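Sterol carrier protein 2 (Thermus thermophilus, PDB 2CX7) belongs to the SCP-2 sterol transfer family and probably binds and carries sterols or other lipids in a hydrophobic cavity. Local coordinates at residues A7-Y12 against R61-V66; R14-S19 against L53-G58. All coordinates share one frame; numbering follows the deposited sequence.

Contact 1: residues A7-Y12 against R61-V66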
loop_
_atom_site.group_PDB
_atom_site.type_symbol
_atom_site.label_atom_id
_atom_site.label_comp_id
_atom_site.label_asym_id
_atom_site.label_seq_id
_atom_site.Cartn_x
_atom_site.Cartn_y
_atom_site.Cartn_z
ATOM N N ALA A 7 -6.849 3.416 -12.351
ATOM C CA ALA A 7 -7.532 4.649 -11.990
ATOM C C ALA A 7 -7.407 4.903 -10.488
ATOM O O ALA A 7 -7.226 6.040 -10.051
ATOM C CB ALA A 7 -9.004 4.568 -12.390
ATOM N N TRP A 8 -7.498 3.834 -9.704
ATOM C CA TRP A 8 -7.396 3.942 -8.252
ATOM C C TRP A 8 -5.973 4.355 -7.883
ATOM O O TRP A 8 -5.764 5.283 -7.102
ATOM C CB TRP A 8 -7.728 2.596 -7.595
ATOM C CG TRP A 8 -7.926 2.694 -6.117
ATOM C CD1 TRP A 8 -9.073 3.046 -5.466
ATOM C CD2 TRP A 8 -6.934 2.495 -5.102
ATOM N NE1 TRP A 8 -8.857 3.079 -4.108
ATOM C CE2 TRP A 8 -7.552 2.747 -3.858
ATOM C CE3 TRP A 8 -5.581 2.133 -5.124
ATOM C CZ2 TRP A 8 -6.864 2.647 -2.644
ATOM C CZ3 TRP A 8 -4.895 2.034 -3.916
ATOM C CH2 TRP A 8 -5.538 2.290 -2.693
ATOM N N ALA A 9 -5.000 3.660 -8.458
ATOM C CA ALA A 9 -3.593 3.947 -8.194
ATOM C C ALA A 9 -3.268 5.417 -8.424
ATOM O O ALA A 9 -2.568 6.038 -7.619
ATOM C CB ALA A 9 -2.714 3.085 -9.069
ATOM N N GLN A 10 -3.763 5.963 -9.534
ATOM C CA GLN A 10 -3.529 7.364 -9.863
ATOM C C GLN A 10 -4.208 8.283 -8.864
ATOM O O GLN A 10 -3.624 9.270 -8.423
ATOM C CB GLN A 10 -4.059 7.687 -11.262
ATOM C CG GLN A 10 -3.297 7.037 -12.399
ATOM C CD GLN A 10 -3.875 7.421 -13.749
ATOM O OE1 GLN A 10 -3.981 8.604 -14.073
ATOM N NE2 GLN A 10 -4.257 6.424 -14.541
ATOM N N ALA A 11 -5.447 7.962 -8.510
ATOM C CA ALA A 11 -6.187 8.784 -7.565
ATOM C C ALA A 11 -5.540 8.731 -6.186
ATOM O O ALA A 11 -5.590 9.701 -5.434
ATOM C CB ALA A 11 -7.640 8.313 -7.478
ATOM N N TYR A 12 -4.942 7.587 -5.863
ATOM C CA TYR A 12 -4.292 7.395 -4.567
ATOM C C TYR A 12 -3.019 8.241 -4.479
ATOM O O TYR A 12 -2.784 8.917 -3.479
ATOM C CB TYR A 12 -3.976 5.913 -4.382
ATOM C CG TYR A 12 -3.356 5.533 -3.057
ATOM C CD1 TYR A 12 -3.673 6.219 -1.883
ATOM C CD2 TYR A 12 -2.521 4.419 -2.966
ATOM C CE1 TYR A 12 -3.181 5.798 -0.649
ATOM C CE2 TYR A 12 -2.026 3.989 -1.743
ATOM C CZ TYR A 12 -2.362 4.676 -0.589
ATOM O OH TYR A 12 -1.914 4.209 0.622
ATOM N N ARG A 61 5.724 10.239 -6.038
ATOM C CA ARG A 61 6.272 10.628 -7.331
ATOM C C ARG A 61 5.622 9.886 -8.484
ATOM O O ARG A 61 5.831 10.226 -9.645
ATOM C CB ARG A 61 7.775 10.382 -7.355
ATOM C CG ARG A 61 8.531 11.167 -6.306
ATOM C CD ARG A 61 10.037 11.009 -6.446
ATOM N NE ARG A 61 10.472 9.615 -6.425
ATOM C CZ ARG A 61 11.748 9.235 -6.378
ATOM N NH1 ARG A 61 12.712 10.150 -6.343
ATOM N NH2 ARG A 61 12.064 7.946 -6.382
ATOM N N GLY A 62 4.834 8.868 -8.161
ATOM C CA GLY A 62 4.168 8.100 -9.194
ATOM C C GLY A 62 3.598 6.813 -8.638
ATOM O O GLY A 62 4.078 6.289 -7.633
ATOM N N ALA A 63 2.556 6.313 -9.287
ATOM C CA ALA A 63 1.921 5.076 -8.859
ATOM C C ALA A 63 1.527 4.300 -10.107
ATOM O O ALA A 63 1.532 4.842 -11.210
ATOM C CB ALA A 63 0.701 5.385 -8.021
ATOM N N LYS A 64 1.199 3.029 -9.941
ATOM C CA LYS A 64 0.798 2.222 -11.081
ATOM C C LYS A 64 0.240 0.901 -10.599
ATOM O O LYS A 64 0.704 0.348 -9.598
ATOM C CB LYS A 64 1.990 1.959 -12.003
ATOM C CG LYS A 64 3.106 1.156 -11.362
ATOM C CD LYS A 64 4.219 0.878 -12.349
ATOM C CE LYS A 64 5.345 0.110 -11.692
ATOM N NZ LYS A 64 6.459 -0.142 -12.640
ATOM N N ALA A 65 -0.778 0.419 -11.301
ATOM C CA ALA A 65 -1.377 -0.863 -10.979
ATOM C C ALA A 65 -0.703 -1.828 -11.937
ATOM O O ALA A 65 -0.570 -1.549 -13.138
ATOM C CB ALA A 65 -2.880 -0.832 -11.218
ATOM N N VAL A 66 -0.253 -2.953 -11.406
ATOM C CA VAL A 66 0.415 -3.938 -12.221
ATOM C C VAL A 66 -0.214 -5.304 -12.034
ATOM O O VAL A 66 -0.518 -5.721 -10.914
ATOM C CB VAL A 66 1.916 -4.024 -11.873
ATOM C CG1 VAL A 66 2.591 -5.101 -12.711
ATOM C CG2 VAL A 66 2.576 -2.680 -12.114
#
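Ala9 of helix 6-17 rests on Ala63 and Ala65 of strand 59-67, a small-residue contact that lays the N-terminal helix along an edge strand of the sheet. No hydrogen bond joins the two segments. Helix and strand run nearly antiparallel, at 162°, and their axes close to 6.7 Å, a separation that methyl side chains permit. The methyl of Ala9 points at the strand and sits over the backbone between its two partners: CB of Ala9 is 4.0 Å from both C of Lys64 and N of Ala65. On one side of it lies the methyl of Ala63, CB to CB 4.2 Å from Ala9, and on the other that of Ala65, CB to CB 4.5 Å. The methyl of Ala63 also presses on the backbone of the helix, its CB 3.4 Å from Ala9 O. This is the alpha/beta layering of the SCP-2 fold, in which helices pack on a mixed five-stranded sheet. Lys64, between the two inward alanines, starts its side chain away from this face, yet the chain still touches Glu6 of helix 6-17. One helical turn beyond Trp8, Tyr12 sets its CB over the rim of one indole face, 4.0 Å above its plane. Both also reach helix 116-127, where Trp8 meets Ala126 and Tyr12 OH is hydrogen-bonded to Leu122 O. Glu6 OE1 accepts a hydrogen bond from Ala65 N.

Contact 2: residues R14-S19 against L53-G58; sequences RKLNES and LDLWHG
Leu16 and Leu55 make the apolar part of this buried contact, meeting through one methyl each: CD1 of Leu16 is 4.1 Å from CD2 of Leu55. The two side chains cross at about a right angle. In Leu16 the first torsion, -74°, sets CG anti to the carbonyl carbon, and the branched end reaches the strand. Leucine fills this interior without adding a polar group.

Water makes the polar part. Near the C-terminal end of helix 6-17, Leu16 O lies 4.4 Å from Gly58 O, and a water 2.8 Å from each oxygen is placed to donate to either; with more acceptors near it than protons, the two bonds may be shared in turn. It can thus bridge carbonyls that could not bond each other. Gly58 has a positive phi of 96°, where a side chain would collide with the preceding carbonyl oxygen; glycine lets the chain turn here after strand 49-56.

Arg14 NE and Glu18 OE2 form a salt bridge of 3.3 Å within segment 14-19. Asn17 OD1 takes a hydrogen bond from Cys60 N, tying the helix to strand 59-67. Tyr22 of helix 20-25 touches both leucines, while Leu122 and Val125 of helix 116-127 pack against Leu16.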
loop_
_atom_site.group_PDB
_atom_site.type_symbol
_atom_site.label_atom_id
_atom_site.label_comp_id
_atom_site.label_asym_id
_atom_site.label_seq_id
_atom_site.Cartn_x
_atom_site.Cartn_y
_atom_site.Cartn_z
ATOM N N ARG A 14 -2.346 10.927 -6.070
ATOM C CA ARG A 14 -2.775 12.313 -5.950
ATOM C C ARG A 14 -3.228 12.630 -4.529
ATOM O O ARG A 14 -2.859 13.663 -3.971
ATOM C CB ARG A 14 -3.917 12.603 -6.932
ATOM C CG ARG A 14 -4.382 14.040 -6.902
ATOM C CD ARG A 14 -5.491 14.295 -7.907
ATOM N NE ARG A 14 -5.857 15.707 -7.940
ATOM C CZ ARG A 14 -6.922 16.192 -8.573
ATOM N NH1 ARG A 14 -7.736 15.376 -9.235
ATOM N NH2 ARG A 14 -7.177 17.493 -8.540
ATOM N N LYS A 15 -4.029 11.742 -3.939
ATOM C CA LYS A 15 -4.518 11.948 -2.579
ATOM C C LYS A 15 -3.370 12.022 -1.577
ATOM O O LYS A 15 -3.420 12.795 -0.619
ATOM C CB LYS A 15 -5.475 10.826 -2.174
ATOM C CG LYS A 15 -6.928 11.088 -2.528
ATOM C CD LYS A 15 -7.506 12.233 -1.698
ATOM C CE LYS A 15 -9.013 12.341 -1.909
ATOM N NZ LYS A 15 -9.652 13.372 -1.039
ATOM N N LEU A 16 -2.343 11.209 -1.794
ATOM C CA LEU A 16 -1.182 11.221 -0.906
ATOM C C LEU A 16 -0.444 12.546 -1.035
ATOM O O LEU A 16 0.043 13.082 -0.055
ATOM C CB LEU A 16 -0.232 10.067 -1.243
ATOM C CG LEU A 16 -0.689 8.663 -0.828
ATOM C CD1 LEU A 16 0.263 7.634 -1.413
ATOM C CD2 LEU A 16 -0.722 8.555 0.711
ATOM N N ASN A 17 -0.351 13.074 -2.251
ATOM C CA ASN A 17 0.334 14.344 -2.431
ATOM C C ASN A 17 -0.465 15.494 -1.827
ATOM O O ASN A 17 0.093 16.533 -1.523
ATOM C CB ASN A 17 0.617 14.608 -3.918
ATOM C CG ASN A 17 1.814 13.819 -4.430
ATOM O OD1 ASN A 17 2.853 13.756 -3.771
ATOM N ND2 ASN A 17 1.676 13.220 -5.600
ATOM N N GLU A 18 -1.766 15.290 -1.631
ATOM C CA GLU A 18 -2.638 16.318 -1.070
ATOM C C GLU A 18 -2.773 16.186 0.444
ATOM O O GLU A 18 -3.393 17.025 1.103
ATOM C CB GLU A 18 -4.027 16.224 -1.718
ATOM C CG GLU A 18 -3.998 16.333 -3.231
ATOM C CD GLU A 18 -5.351 16.062 -3.873
ATOM O OE1 GLU A 18 -6.055 15.133 -3.422
ATOM O OE2 GLU A 18 -5.699 16.768 -4.836
ATOM N N SER A 19 -2.181 15.136 1.005
ATOM C CA SER A 19 -2.277 14.895 2.443
ATOM C C SER A 19 -1.121 15.460 3.252
ATOM O O SER A 19 -0.010 14.941 3.198
ATOM C CB SER A 19 -2.382 13.390 2.715
ATOM O OG SER A 19 -2.311 13.110 4.104
ATOM N N LEU A 53 3.849 2.110 -5.444
ATOM C CA LEU A 53 4.007 3.527 -5.150
ATOM C C LEU A 53 5.476 3.950 -5.112
ATOM O O LEU A 53 6.287 3.348 -4.405
ATOM C CB LEU A 53 3.378 3.840 -3.792
ATOM C CG LEU A 53 1.958 3.330 -3.532
ATOM C CD1 LEU A 53 1.654 3.351 -2.033
ATOM C CD2 LEU A 53 0.967 4.185 -4.303
ATOM N N ASP A 54 5.808 4.976 -5.885
ATOM C CA ASP A 54 7.165 5.533 -5.912
ATOM C C ASP A 54 7.108 6.662 -4.888
ATOM O O ASP A 54 6.819 7.809 -5.227
ATOM C CB ASP A 54 7.472 6.083 -7.309
ATOM C CG ASP A 54 8.866 6.680 -7.418
ATOM O OD1 ASP A 54 9.637 6.622 -6.438
ATOM O OD2 ASP A 54 9.191 7.210 -8.499
ATOM N N LEU A 55 7.366 6.329 -3.627
ATOM C CA LEU A 55 7.281 7.298 -2.539
ATOM C C LEU A 55 8.622 7.954 -2.231
ATOM O O LEU A 55 9.653 7.292 -2.260
ATOM C CB LEU A 55 6.742 6.594 -1.290
ATOM C CG LEU A 55 5.400 5.867 -1.468
ATOM C CD1 LEU A 55 5.093 5.026 -0.254
ATOM C CD2 LEU A 55 4.293 6.884 -1.719
ATOM N N TRP A 56 8.596 9.244 -1.906
ATOM C CA TRP A 56 9.832 9.961 -1.608
ATOM C C TRP A 56 9.649 11.242 -0.797
ATOM O O TRP A 56 9.022 12.207 -1.250
ATOM C CB TRP A 56 10.564 10.284 -2.914
ATOM C CG TRP A 56 11.953 10.841 -2.716
ATOM C CD1 TRP A 56 12.295 12.142 -2.499
ATOM C CD2 TRP A 56 13.177 10.098 -2.719
ATOM N NE1 TRP A 56 13.659 12.260 -2.372
ATOM C CE2 TRP A 56 14.225 11.019 -2.503
ATOM C CE3 TRP A 56 13.490 8.741 -2.888
ATOM C CZ2 TRP A 56 15.571 10.627 -2.451
ATOM C CZ3 TRP A 56 14.823 8.351 -2.837
ATOM C CH2 TRP A 56 15.850 9.294 -2.619
ATOM N N HIS A 57 10.193 11.233 0.417
ATOM C CA HIS A 57 10.151 12.384 1.312
ATOM C C HIS A 57 8.791 13.042 1.505
ATOM O O HIS A 57 8.691 14.269 1.499
ATOM C CB HIS A 57 11.152 13.447 0.845
ATOM C CG HIS A 57 12.574 12.977 0.828
ATOM N ND1 HIS A 57 13.633 13.826 0.583
ATOM C CD2 HIS A 57 13.112 11.744 0.992
ATOM C CE1 HIS A 57 14.761 13.138 0.596
ATOM N NE2 HIS A 57 14.472 11.872 0.840
ATOM N N GLY A 58 7.748 12.236 1.679
ATOM C CA GLY A 58 6.428 12.795 1.906
ATOM C C GLY A 58 5.559 12.921 0.674
ATOM O O GLY A 58 4.360 13.189 0.785
HETATM O O HOH W 1 2.168 14.808 0.333
#

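How the contacts relate
From the N terminus the chain first forms helix 6-17, which supplies a segment to both contacts, 7-12 to contact 1 and 14-19 to contact 2. It continues through helix 20-25 and strand 32-37 before strand 49-56 returns to the helix end and closes contact 2. The next strand, 59-67, closes contact 1, so the loop of contact 2 is nested within that of contact 1. The two strands are antiparallel neighbours joined by backbone hydrogen bonds, and Arg61 NH2 adds a 2.8 Å salt bridge to Asp54 OD1. Between the contacts, the Cys13-Cys60 disulfide fastens the same helix to strand 59-67, and Tyr12 packs on Leu53.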